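Local coordinates for polyamine export protein (Haemophilus ducreyi, PDB 2P4P) that may export cadaverine and putrescine from the cytoplasm under stress, represented here by its CorC_HlyC (transporter-associated) domain, at residues D9-D14 / R24-H29; P18-M23 / H29-D34. All coordinates share one frame; numbering follows the deposited sequence.

Interaction 1 (D9-D14 / R24-H29)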
loop_
_atom_site.group_PDB
_atom_site.type_symbol
_atom_site.label_atom_id
_atom_site.label_comp_id
_atom_site.label_asym_id
_atom_site.label_seq_id
_atom_site.Cartn_x
_atom_site.Cartn_y
_atom_site.Cartn_z
ATOM N N ASP A 9 -10.085 -1.746 -7.656
ATOM C CA ASP A 9 -10.587 -2.078 -6.315
ATOM C C ASP A 9 -9.551 -2.896 -5.571
ATOM O O ASP A 9 -8.945 -3.799 -6.138
ATOM C CB ASP A 9 -11.988 -2.736 -6.286
ATOM C CG ASP A 9 -12.118 -4.000 -7.147
ATOM O OD1 ASP A 9 -12.055 -3.946 -8.415
ATOM O OD2 ASP A 9 -12.401 -5.067 -6.539
ATOM N N SER A 10 -9.329 -2.562 -4.311
ATOM C CA SER A 10 -8.347 -3.296 -3.533
ATOM C C SER A 10 -8.623 -3.161 -2.056
ATOM O O SER A 10 -9.354 -2.247 -1.619
ATOM C CB SER A 10 -6.942 -2.810 -3.869
ATOM O OG SER A 10 -6.710 -1.560 -3.274
ATOM N N TRP A 11 -8.032 -4.057 -1.277
ATOM C CA TRP A 11 -8.111 -3.939 0.145
ATOM C C TRP A 11 -6.706 -3.902 0.715
ATOM O O TRP A 11 -5.830 -4.644 0.271
ATOM C CB TRP A 11 -8.803 -5.146 0.766
ATOM C CG TRP A 11 -10.239 -5.371 0.467
ATOM C CD1 TRP A 11 -11.136 -4.508 -0.135
ATOM C CD2 TRP A 11 -10.990 -6.545 0.817
ATOM N NE1 TRP A 11 -12.378 -5.100 -0.209
ATOM C CE2 TRP A 11 -12.318 -6.345 0.369
ATOM C CE3 TRP A 11 -10.659 -7.757 1.443
ATOM C CZ2 TRP A 11 -13.333 -7.311 0.557
ATOM C CZ3 TRP A 11 -11.663 -8.725 1.617
ATOM C CH2 TRP A 11 -12.978 -8.493 1.167
ATOM N N LEU A 12 -6.517 -3.065 1.727
ATOM C CA LEU A 12 -5.299 -3.076 2.510
ATOM C C LEU A 12 -5.560 -3.857 3.780
ATOM O O LEU A 12 -6.472 -3.523 4.555
ATOM C CB LEU A 12 -4.866 -1.650 2.820
ATOM C CG LEU A 12 -3.527 -1.480 3.535
ATOM C CD1 LEU A 12 -2.377 -1.678 2.558
ATOM C CD2 LEU A 12 -3.460 -0.098 4.144
ATOM N N ILE A 13 -4.722 -4.871 4.016
ATOM C CA ILE A 13 -4.927 -5.884 5.069
ATOM C C ILE A 13 -3.674 -6.075 5.941
ATOM O O ILE A 13 -2.574 -6.050 5.419
ATOM C CB ILE A 13 -5.344 -7.239 4.407
ATOM C CG1 ILE A 13 -6.784 -7.135 3.880
ATOM C CG2 ILE A 13 -5.217 -8.414 5.374
ATOM C CD1 ILE A 13 -7.196 -8.284 2.981
ATOM N N ASP A 14 -3.862 -6.255 7.252
ATOM C CA ASP A 14 -2.782 -6.524 8.211
ATOM C C ASP A 14 -2.256 -7.939 7.976
ATOM O O ASP A 14 -3.037 -8.866 7.832
ATOM C CB ASP A 14 -3.319 -6.372 9.644
ATOM C CG ASP A 14 -2.282 -6.690 10.732
ATOM O OD1 ASP A 14 -1.122 -7.048 10.423
ATOM O OD2 ASP A 14 -2.643 -6.589 11.932
ATOM N N ARG A 24 -12.266 -16.476 3.766
ATOM C CA ARG A 24 -13.720 -16.331 3.880
ATOM C C ARG A 24 -14.232 -15.030 3.261
ATOM O O ARG A 24 -15.145 -15.043 2.435
ATOM C CB ARG A 24 -14.185 -16.455 5.344
ATOM C CG ARG A 24 -15.548 -15.850 5.641
ATOM C CD ARG A 24 -15.962 -16.005 7.124
ATOM N NE ARG A 24 -15.326 -17.156 7.788
ATOM C CZ ARG A 24 -14.321 -17.068 8.662
ATOM N NH1 ARG A 24 -13.811 -15.886 8.990
ATOM N NH2 ARG A 24 -13.828 -18.163 9.219
ATOM N N ALA A 25 -13.637 -13.910 3.651
ATOM C CA ALA A 25 -14.042 -12.619 3.120
ATOM C C ALA A 25 -13.861 -12.505 1.595
ATOM O O ALA A 25 -14.587 -11.761 0.954
ATOM C CB ALA A 25 -13.321 -11.521 3.826
ATOM N N LEU A 26 -12.926 -13.268 1.025
ATOM C CA LEU A 26 -12.659 -13.214 -0.418
ATOM C C LEU A 26 -13.350 -14.356 -1.162
ATOM O O LEU A 26 -13.129 -14.527 -2.354
ATOM C CB LEU A 26 -11.165 -13.287 -0.681
ATOM C CG LEU A 26 -10.269 -12.088 -0.272
ATOM C CD1 LEU A 26 -8.796 -12.459 -0.424
ATOM C CD2 LEU A 26 -10.590 -10.866 -1.131
ATOM N N ASN A 27 -14.140 -15.144 -0.432
ATOM C CA ASN A 27 -14.941 -16.244 -0.966
ATOM C C ASN A 27 -14.077 -17.317 -1.634
ATOM O O ASN A 27 -14.478 -17.893 -2.657
ATOM C CB ASN A 27 -16.043 -15.713 -1.909
ATOM C CG ASN A 27 -17.142 -16.725 -2.187
ATOM O OD1 ASN A 27 -17.634 -17.424 -1.292
ATOM N ND2 ASN A 27 -17.553 -16.789 -3.440
ATOM N N ILE A 28 -12.901 -17.568 -1.036
ATOM C CA ILE A 28 -11.988 -18.631 -1.455
ATOM C C ILE A 28 -12.327 -19.885 -0.693
ATOM O O ILE A 28 -12.332 -19.881 0.527
ATOM C CB ILE A 28 -10.502 -18.242 -1.251
ATOM C CG1 ILE A 28 -10.231 -16.873 -1.904
ATOM C CG2 ILE A 28 -9.553 -19.313 -1.864
ATOM C CD1 ILE A 28 -8.949 -16.169 -1.441
ATOM N N HIS A 29 -12.616 -20.955 -1.428
ATOM C CA HIS A 29 -13.041 -22.192 -0.815
ATOM C C HIS A 29 -12.004 -23.311 -0.960
ATOM O O HIS A 29 -12.187 -24.403 -0.446
ATOM C CB HIS A 29 -14.398 -22.577 -1.390
ATOM C CG HIS A 29 -15.495 -21.660 -0.945
ATOM N ND1 HIS A 29 -16.039 -21.720 0.324
ATOM C CD2 HIS A 29 -16.125 -20.641 -1.578
ATOM C CE1 HIS A 29 -16.964 -20.782 0.448
ATOM N NE2 HIS A 29 -17.029 -20.109 -0.689
#
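Trp11 reaches out from strand 10-14 and lays the far end of its six-membered ring against Ala25 and Leu26, where helix 19-25 runs out. The apolar part of the contact is carried by few atoms. CZ3 of Trp11 lies 3.6 Å from CD2 of Leu26, which comes in obliquely to the ring, and the same CZ3 is 3.9 Å from CB of Ala25. The CG of Trp11 stands opposite its own carbonyl carbon (chi1 -66°), and this extends the indole from the strand across to the helix end. Leu26 uses the same kind of first torsion. The two side chains run past each other in opposite senses, with CD2 of the leucine making the closest approach.

Here the outermost strand, within this chain, of the antiparallel sheet is joined to the first helix of the domain: Trp11 and Ile13 pair through their backbones with Val80 and Leu78 of strand 74-81, while Leu26 also packs on Val80 and Phe65.

The polar neighbour of the ring is the carbonyl O of Ala25, which sits at the ring edge, near its plane, 3.6 Å from CH2 of Trp11. Other polar bonds belong to the turn that ends the helix. It closes in a Schellman motif, Asn27 taking positive phi (61°) and its N bonding to the O of Arg24 at 3.0 Å. Past this turn, NE2 of His29 donates to OD1 of Asn27 at 2.8 Å, approaching from above the carbonyl plane, with a bent N-H...O angle of 142°.

Interaction 2 (P18-M23 / H29-D34)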
loop_
_atom_site.group_PDB
_atom_site.type_symbol
_atom_site.label_atom_id
_atom_site.label_comp_id
_atom_site.label_asym_id
_atom_site.label_seq_id
_atom_site.Cartn_x
_atom_site.Cartn_y
_atom_site.Cartn_z
ATOM N N PRO A 18 -5.896 -13.573 10.616
ATOM C CA PRO A 18 -6.047 -15.011 10.398
ATOM C C PRO A 18 -6.293 -15.353 8.921
ATOM O O PRO A 18 -7.070 -14.680 8.231
ATOM C CB PRO A 18 -7.264 -15.361 11.263
ATOM C CG PRO A 18 -7.173 -14.385 12.398
ATOM C CD PRO A 18 -6.657 -13.107 11.792
ATOM N N LEU A 19 -5.612 -16.387 8.445
ATOM C CA LEU A 19 -5.710 -16.844 7.077
ATOM C C LEU A 19 -7.155 -17.142 6.653
ATOM O O LEU A 19 -7.601 -16.712 5.588
ATOM C CB LEU A 19 -4.827 -18.079 6.893
ATOM C CG LEU A 19 -4.945 -18.806 5.564
ATOM C CD1 LEU A 19 -4.528 -17.862 4.410
ATOM C CD2 LEU A 19 -4.084 -20.060 5.597
ATOM N N GLU A 20 -7.866 -17.876 7.499
ATOM C CA GLU A 20 -9.259 -18.298 7.255
ATOM C C GLU A 20 -10.221 -17.124 7.117
ATOM O O GLU A 20 -11.126 -17.175 6.313
ATOM C CB GLU A 20 -9.749 -19.171 8.408
ATOM C CG GLU A 20 -9.032 -20.515 8.524
ATOM C CD GLU A 20 -7.544 -20.365 8.811
ATOM O OE1 GLU A 20 -7.186 -19.709 9.821
ATOM O OE2 GLU A 20 -6.741 -20.882 8.001
ATOM N N ASP A 21 -10.015 -16.091 7.930
ATOM C CA ASP A 21 -10.799 -14.854 7.882
ATOM C C ASP A 21 -10.693 -14.149 6.526
ATOM O O ASP A 21 -11.691 -13.653 6.011
ATOM C CB ASP A 21 -10.333 -13.913 8.994
ATOM C CG ASP A 21 -10.840 -14.343 10.366
ATOM O OD1 ASP A 21 -11.506 -15.385 10.420
ATOM O OD2 ASP A 21 -10.570 -13.642 11.363
ATOM N N VAL A 22 -9.477 -14.098 5.989
ATOM C CA VAL A 22 -9.191 -13.516 4.660
ATOM C C VAL A 22 -9.775 -14.351 3.537
ATOM O O VAL A 22 -10.481 -13.827 2.686
ATOM C CB VAL A 22 -7.666 -13.352 4.435
ATOM C CG1 VAL A 22 -7.346 -12.823 3.011
ATOM C CG2 VAL A 22 -7.091 -12.421 5.485
HETATM N N MSE A 23 -9.499 -15.651 3.555
HETATM C CA MSE A 23 -10.118 -16.588 2.591
HETATM C C MSE A 23 -11.639 -16.457 2.585
HETATM O O MSE A 23 -12.240 -16.420 1.527
HETATM C CB MSE A 23 -9.763 -18.066 2.890
HETATM C CG MSE A 23 -8.317 -18.477 2.941
HETATM SE SE MSE A 23 -7.311 -18.200 1.304
HETATM C CE MSE A 23 -6.812 -16.325 1.468
ATOM N N HIS A 29 -12.616 -20.955 -1.428
ATOM C CA HIS A 29 -13.041 -22.192 -0.815
ATOM C C HIS A 29 -12.004 -23.311 -0.960
ATOM O O HIS A 29 -12.187 -24.403 -0.446
ATOM C CB HIS A 29 -14.398 -22.577 -1.390
ATOM C CG HIS A 29 -15.495 -21.660 -0.945
ATOM N ND1 HIS A 29 -16.039 -21.720 0.324
ATOM C CD2 HIS A 29 -16.125 -20.641 -1.578
ATOM C CE1 HIS A 29 -16.964 -20.782 0.448
ATOM N NE2 HIS A 29 -17.029 -20.109 -0.689
ATOM N N THR A 30 -10.925 -23.023 -1.661
ATOM C CA THR A 30 -9.827 -23.960 -1.824
ATOM C C THR A 30 -8.545 -23.323 -1.284
ATOM O O THR A 30 -7.979 -22.427 -1.882
ATOM C CB THR A 30 -9.681 -24.373 -3.304
ATOM O OG1 THR A 30 -10.868 -25.069 -3.712
ATOM C CG2 THR A 30 -8.472 -25.252 -3.517
ATOM N N PHE A 31 -8.104 -23.795 -0.128
ATOM C CA PHE A 31 -6.900 -23.266 0.502
ATOM C C PHE A 31 -6.374 -24.263 1.551
ATOM O O PHE A 31 -7.108 -25.175 1.962
ATOM C CB PHE A 31 -7.187 -21.889 1.138
ATOM C CG PHE A 31 -8.263 -21.934 2.180
ATOM C CD1 PHE A 31 -9.594 -21.735 1.826
ATOM C CD2 PHE A 31 -7.948 -22.205 3.496
ATOM C CE1 PHE A 31 -10.594 -21.812 2.796
ATOM C CE2 PHE A 31 -8.941 -22.296 4.484
ATOM C CZ PHE A 31 -10.258 -22.091 4.132
ATOM N N PRO A 32 -5.100 -24.107 1.967
ATOM C CA PRO A 32 -4.489 -24.951 2.987
ATOM C C PRO A 32 -5.249 -24.956 4.320
ATOM O O PRO A 32 -5.570 -23.883 4.837
ATOM C CB PRO A 32 -3.099 -24.334 3.140
ATOM C CG PRO A 32 -2.798 -23.719 1.789
ATOM C CD PRO A 32 -4.135 -23.126 1.411
ATOM N N ARG A 33 -5.544 -26.157 4.835
ATOM C CA ARG A 33 -6.376 -26.377 6.023
ATOM C C ARG A 33 -5.579 -26.963 7.202
ATOM O O ARG A 33 -6.125 -27.156 8.287
ATOM C CB ARG A 33 -7.533 -27.356 5.732
ATOM C CG ARG A 33 -8.313 -27.162 4.435
ATOM C CD ARG A 33 -9.055 -25.857 4.444
ATOM N NE ARG A 33 -9.794 -25.582 3.209
ATOM C CZ ARG A 33 -11.115 -25.422 3.149
ATOM N NH1 ARG A 33 -11.849 -25.531 4.247
ATOM N NH2 ARG A 33 -11.704 -25.156 1.992
ATOM N N ASP A 34 -4.301 -27.241 6.961
ATOM C CA ASP A 34 -3.367 -27.818 7.950
ATOM C C ASP A 34 -3.005 -26.904 9.136
ATOM O O ASP A 34 -2.524 -27.382 10.170
ATOM C CB ASP A 34 -2.081 -28.183 7.224
ATOM C CG ASP A 34 -1.625 -27.077 6.321
ATOM O OD1 ASP A 34 -2.222 -26.917 5.230
ATOM O OD2 ASP A 34 -0.705 -26.342 6.718
#
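A Met-aromatic contact joins helix 19-25 to the loop that follows it: Met23, present as selenomethionine, lies against Phe31 of a segment without regular secondary structure. The loop turns back along the helix in the CorC_HlyC domain, and the ring provides most of the surface it offers to the helix. CG of Met23 stands over one face of Phe31, 3.7 Å from the ring centroid and 17° off its normal, a CH-pi contact displaced toward the CG end of the ring. The heavier SE atom is oblique to the ring, 4.7 Å from its centroid, and its shorter approach is to CB of Phe31 at 3.7 Å. The first torsion of Met23 (chi1 -57°) sets CG over the ring, and the bend at chi2 carries SE toward CB of Phe31.

The ring of Phe31 is held between two partners. On the face away from Met23 lies the guanidinium of Arg33, whose NE is 3.5 Å above the ring plane and over its centre, a placement in which the positive charge would probably be attracted by the electrons of the ring face.

Nearer the start of the helix the contact across the segments is longer: CD2 of Leu19 comes within 4.2 Å of the carbonyl O of Pro32. Leu19 and Pro32 both also pack on Phe43 of helix 40-48, while Tyr60 touches Phe31 and Pro32. The arginine is tied back to the ring's own residue, for NE of Arg33 donates to the O of Phe31 at 3.0 Å, that oxygen lying close to the guanidinium plane.

In the fold
Both contacts use helix 19-25, interaction 1 at its C-terminal end and interaction 2 along its length from Leu19 to Met23, and their centres lie 11 Å apart. Along the chain their segments alternate, 9-14, 18-23, 24-29 and 29-34, with His29 common to both. Interaction 1 sets the helix end against the sheet through strand 10-14, outermost within this chain; interaction 2 sets the following loop against the helix, on the way to helix 40-48. A probable hydrogen bond from Ile28 N to Met23 O connects them directly. In this small domain one helix is thus fixed to the sheet and to the loop that leaves it, away from the magnesium-binding residues Asp69, Thr70 and Glu71.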